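Local coordinates for protein glycerol trinitrate reductase (PDB 5EPD) that probably binds FMN and reduces xenobiotic substrates such as glycerol trinitrate, as a TIM-barrel member of the Old Yellow Enzyme family, at residues Thr47-Thr61 and Ala362-Asp374. Sequence-based numbering, arbitrary orientation.
Sequences TRNRAGAGFVPGELT and AKIFGGSAAGYTD
R50 reaches out of the loop that follows the first strand, 41-43, of this TIM barrel and plugs into a curl of the C-terminal tail, 362-374, which wraps its guanidinium in backbone carbonyls. From CB, CG turns beside the backbone N (chi1 -76°) and passes G367 O. The chain then runs extended, laying R50 CD squarely over the face of the Y372 ring, 3.5 Å from its centroid, a CH-pi contact. R50 NE binds S368 O at 3.0 Å, and NH1 converges on the same oxygen. R50 NH1 also gives a nearly straight bond to K363 O (2.9 Å), lying in that carbonyl's plane, while NH2 drops onto I364 O from well above its carbonyl plane. The guanidinium lies parallel to the Y372 ring, planes 8° apart, but offset toward its CG end, with the backbone of G366 over its other face.

R48 comes in beside it. R48 NE donates to I364 O (2.7 Å), the oxygen that R50 NH2 also uses, and NH2 donates to G371 O. R48 NH1 donates to a water that in turn donates to Y372 O, and bonds weakly to Y64 OH. R50, with NE and NH2 of R48, thus links the loop after strand 41-43 to tail carbonyls. Y64, from helix 61-66, also stacks on Y372. At the ring's far end, Y372 OH is hydrogen-bonded to T61 OG1, 2.7 Å away.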
# COMPACT_ATOMS: atom_id res chain seq x y z
N THR A 47 5.81 1.32 5.53
CA THR A 47 6.67 0.26 5.99
C THR A 47 7.48 0.66 7.23
O THR A 47 8.17 1.72 7.23
CB THR A 47 7.66 -0.14 4.88
OG1 THR A 47 6.95 -0.57 3.71
CG2 THR A 47 8.54 -1.25 5.38
N ARG A 48 7.45 -0.21 8.25
CA ARG A 48 8.17 -0.00 9.54
C ARG A 48 9.18 -1.11 9.94
O ARG A 48 9.99 -0.91 10.84
CB ARG A 48 7.16 0.20 10.69
CG ARG A 48 6.09 1.27 10.46
CD ARG A 48 6.65 2.59 9.95
NE ARG A 48 7.64 3.14 10.87
CZ ARG A 48 7.35 3.93 11.90
NH1 ARG A 48 6.08 4.27 12.13
NH2 ARG A 48 8.33 4.38 12.70
N ASN A 49 9.13 -2.27 9.28
CA ASN A 49 10.12 -3.36 9.51
C ASN A 49 10.27 -3.76 10.99
O ASN A 49 11.38 -3.78 11.56
CB ASN A 49 11.49 -2.99 8.92
CG ASN A 49 11.38 -2.36 7.55
OD1 ASN A 49 11.30 -1.13 7.44
ND2 ASN A 49 11.41 -3.18 6.48
N ARG A 50 9.13 -4.05 11.62
CA ARG A 50 9.07 -4.43 13.04
C ARG A 50 8.16 -5.66 13.25
O ARG A 50 7.49 -5.81 14.29
CB ARG A 50 8.58 -3.24 13.87
CG ARG A 50 9.60 -2.14 14.13
CD ARG A 50 8.84 -0.94 14.69
NE ARG A 50 9.69 0.14 15.19
CZ ARG A 50 10.20 1.13 14.46
NH1 ARG A 50 10.95 2.06 15.05
NH2 ARG A 50 9.99 1.21 13.15
N ALA A 51 8.09 -6.54 12.25
CA ALA A 51 7.34 -7.78 12.38
C ALA A 51 8.23 -8.74 13.15
O ALA A 51 9.46 -8.62 13.09
CB ALA A 51 6.98 -8.35 11.02
N GLY A 52 7.63 -9.70 13.85
CA GLY A 52 8.42 -10.67 14.61
C GLY A 52 8.68 -11.95 13.85
O GLY A 52 8.37 -12.06 12.66
N ALA A 53 9.25 -12.93 14.55
CA ALA A 53 9.37 -14.32 14.07
C ALA A 53 8.21 -14.73 13.16
O ALA A 53 7.05 -14.47 13.48
CB ALA A 53 9.45 -15.28 15.27
N GLY A 54 8.53 -15.38 12.04
CA GLY A 54 7.49 -15.79 11.09
C GLY A 54 6.69 -14.65 10.45
O GLY A 54 5.57 -14.87 9.99
N PHE A 55 7.26 -13.45 10.42
CA PHE A 55 6.64 -12.30 9.74
C PHE A 55 5.25 -11.98 10.33
O PHE A 55 4.36 -11.39 9.67
CB PHE A 55 6.59 -12.55 8.22
CG PHE A 55 7.84 -13.18 7.69
CD1 PHE A 55 9.04 -12.50 7.73
CD2 PHE A 55 7.81 -14.47 7.18
CE1 PHE A 55 10.21 -13.09 7.26
CE2 PHE A 55 8.97 -15.07 6.69
CZ PHE A 55 10.18 -14.38 6.74
N VAL A 56 5.12 -12.35 11.60
CA VAL A 56 3.94 -12.09 12.39
C VAL A 56 4.08 -10.68 12.95
O VAL A 56 5.17 -10.29 13.34
CB VAL A 56 3.85 -13.13 13.54
CG1 VAL A 56 2.66 -12.85 14.44
CG2 VAL A 56 3.79 -14.56 12.98
N PRO A 57 2.96 -9.92 13.02
CA PRO A 57 3.03 -8.56 13.54
C PRO A 57 3.67 -8.54 14.92
O PRO A 57 3.32 -9.35 15.76
CB PRO A 57 1.56 -8.13 13.62
CG PRO A 57 0.89 -8.92 12.56
CD PRO A 57 1.58 -10.26 12.58
N GLY A 58 4.62 -7.62 15.11
CA GLY A 58 5.33 -7.49 16.39
C GLY A 58 4.41 -7.04 17.50
O GLY A 58 3.31 -6.54 17.27
N GLU A 59 4.87 -7.22 18.73
CA GLU A 59 3.96 -7.18 19.88
C GLU A 59 3.43 -5.80 20.18
O GLU A 59 2.42 -5.69 20.83
CB GLU A 59 4.62 -7.80 21.13
CG GLU A 59 5.66 -6.94 21.83
CD GLU A 59 6.24 -7.66 23.01
OE1 GLU A 59 6.97 -8.64 22.78
OE2 GLU A 59 5.97 -7.28 24.16
N LEU A 60 4.11 -4.76 19.70
CA LEU A 60 3.67 -3.37 19.87
C LEU A 60 2.82 -2.79 18.74
O LEU A 60 2.35 -1.64 18.83
CB LEU A 60 4.88 -2.47 20.01
CG LEU A 60 5.88 -2.88 21.08
CD1 LEU A 60 7.07 -1.93 20.98
CD2 LEU A 60 5.25 -2.88 22.47
N THR A 61 2.61 -3.58 17.68
CA THR A 61 2.03 -3.05 16.45
C THR A 61 0.53 -2.74 16.58
O THR A 61 0.07 -1.72 16.07
CB THR A 61 2.34 -3.99 15.29
OG1 THR A 61 3.76 -4.01 15.07
CG2 THR A 61 1.67 -3.53 14.00
N ALA A 362 15.59 8.46 11.18
CA ALA A 362 16.49 7.34 11.50
C ALA A 362 15.75 6.17 12.18
O ALA A 362 16.26 5.05 12.18
CB ALA A 362 17.67 7.80 12.35
N LYS A 363 14.55 6.43 12.74
CA LYS A 363 13.79 5.38 13.42
C LYS A 363 12.56 4.91 12.66
O LYS A 363 11.74 4.17 13.21
CB LYS A 363 13.35 5.86 14.82
CG LYS A 363 14.48 6.36 15.72
CD LYS A 363 15.39 5.22 16.13
CE LYS A 363 16.40 5.68 17.18
NZ LYS A 363 15.74 6.19 18.42
N ILE A 364 12.40 5.32 11.41
CA ILE A 364 11.23 4.86 10.65
C ILE A 364 11.26 3.34 10.45
O ILE A 364 10.26 2.65 10.74
CB ILE A 364 11.07 5.60 9.28
CG1 ILE A 364 10.73 7.08 9.52
CG2 ILE A 364 9.99 4.94 8.40
CD1 ILE A 364 10.78 7.91 8.26
N PHE A 365 12.40 2.84 9.96
CA PHE A 365 12.57 1.46 9.51
C PHE A 365 13.40 0.68 10.53
O PHE A 365 14.60 0.99 10.74
CB PHE A 365 13.31 1.40 8.14
CG PHE A 365 12.72 2.31 7.09
CD1 PHE A 365 11.50 2.00 6.49
CD2 PHE A 365 13.37 3.49 6.73
CE1 PHE A 365 10.94 2.87 5.55
CE2 PHE A 365 12.81 4.36 5.80
CZ PHE A 365 11.60 4.05 5.19
N GLY A 366 12.78 -0.34 11.13
CA GLY A 366 13.45 -1.22 12.09
C GLY A 366 13.42 -0.64 13.49
O GLY A 366 12.91 0.47 13.71
N GLY A 367 13.95 -1.40 14.43
CA GLY A 367 14.06 -0.95 15.82
C GLY A 367 12.90 -1.26 16.77
O GLY A 367 12.18 -2.26 16.65
N SER A 368 12.72 -0.37 17.72
CA SER A 368 11.92 -0.66 18.89
C SER A 368 10.75 0.28 18.96
O SER A 368 10.44 0.98 17.99
CB SER A 368 12.80 -0.44 20.12
OG SER A 368 13.19 0.93 20.18
N ALA A 369 10.12 0.31 20.12
CA ALA A 369 9.13 1.33 20.46
C ALA A 369 9.59 2.74 20.09
O ALA A 369 8.79 3.53 19.65
CB ALA A 369 8.81 1.28 21.94
N ALA A 370 10.86 3.06 20.28
CA ALA A 370 11.30 4.43 20.07
C ALA A 370 11.26 4.83 18.59
O ALA A 370 11.85 4.17 17.72
CB ALA A 370 12.70 4.63 20.63
N GLY A 371 10.56 5.92 18.32
CA GLY A 371 10.31 6.39 16.94
C GLY A 371 9.19 5.63 16.24
O GLY A 371 9.10 5.66 15.00
N TYR A 372 8.37 4.96 17.06
CA TYR A 372 7.26 4.09 16.62
C TYR A 372 6.01 4.47 17.44
O TYR A 372 5.09 5.17 16.93
CB TYR A 372 7.65 2.60 16.82
CG TYR A 372 6.68 1.54 16.22
CD1 TYR A 372 6.26 1.61 14.90
CD2 TYR A 372 6.26 0.42 16.98
CE1 TYR A 372 5.42 0.64 14.36
CE2 TYR A 372 5.41 -0.54 16.45
CZ TYR A 372 5.00 -0.43 15.13
OH TYR A 372 4.16 -1.37 14.55
N THR A 373 5.99 4.05 18.71
CA THR A 373 4.84 4.24 19.60
C THR A 373 5.12 5.25 20.71
O THR A 373 4.27 5.45 21.56
CB THR A 373 4.44 2.92 20.26
OG1 THR A 373 5.61 2.28 20.79
CG2 THR A 373 3.77 2.01 19.27
N ASP A 374 6.27 5.91 20.71
CA ASP A 374 6.55 6.91 21.77
C ASP A 374 6.41 8.38 21.31
O ASP A 374 6.87 9.31 21.97
CB ASP A 374 7.94 6.67 22.36
CG ASP A 374 9.05 7.00 21.40
OD1 ASP A 374 8.78 7.15 20.17
OD2 ASP A 374 10.20 7.09 21.87
O HOH W 1 5.44 5.86 14.39
O HOH W 2 13.58 -4.03 13.81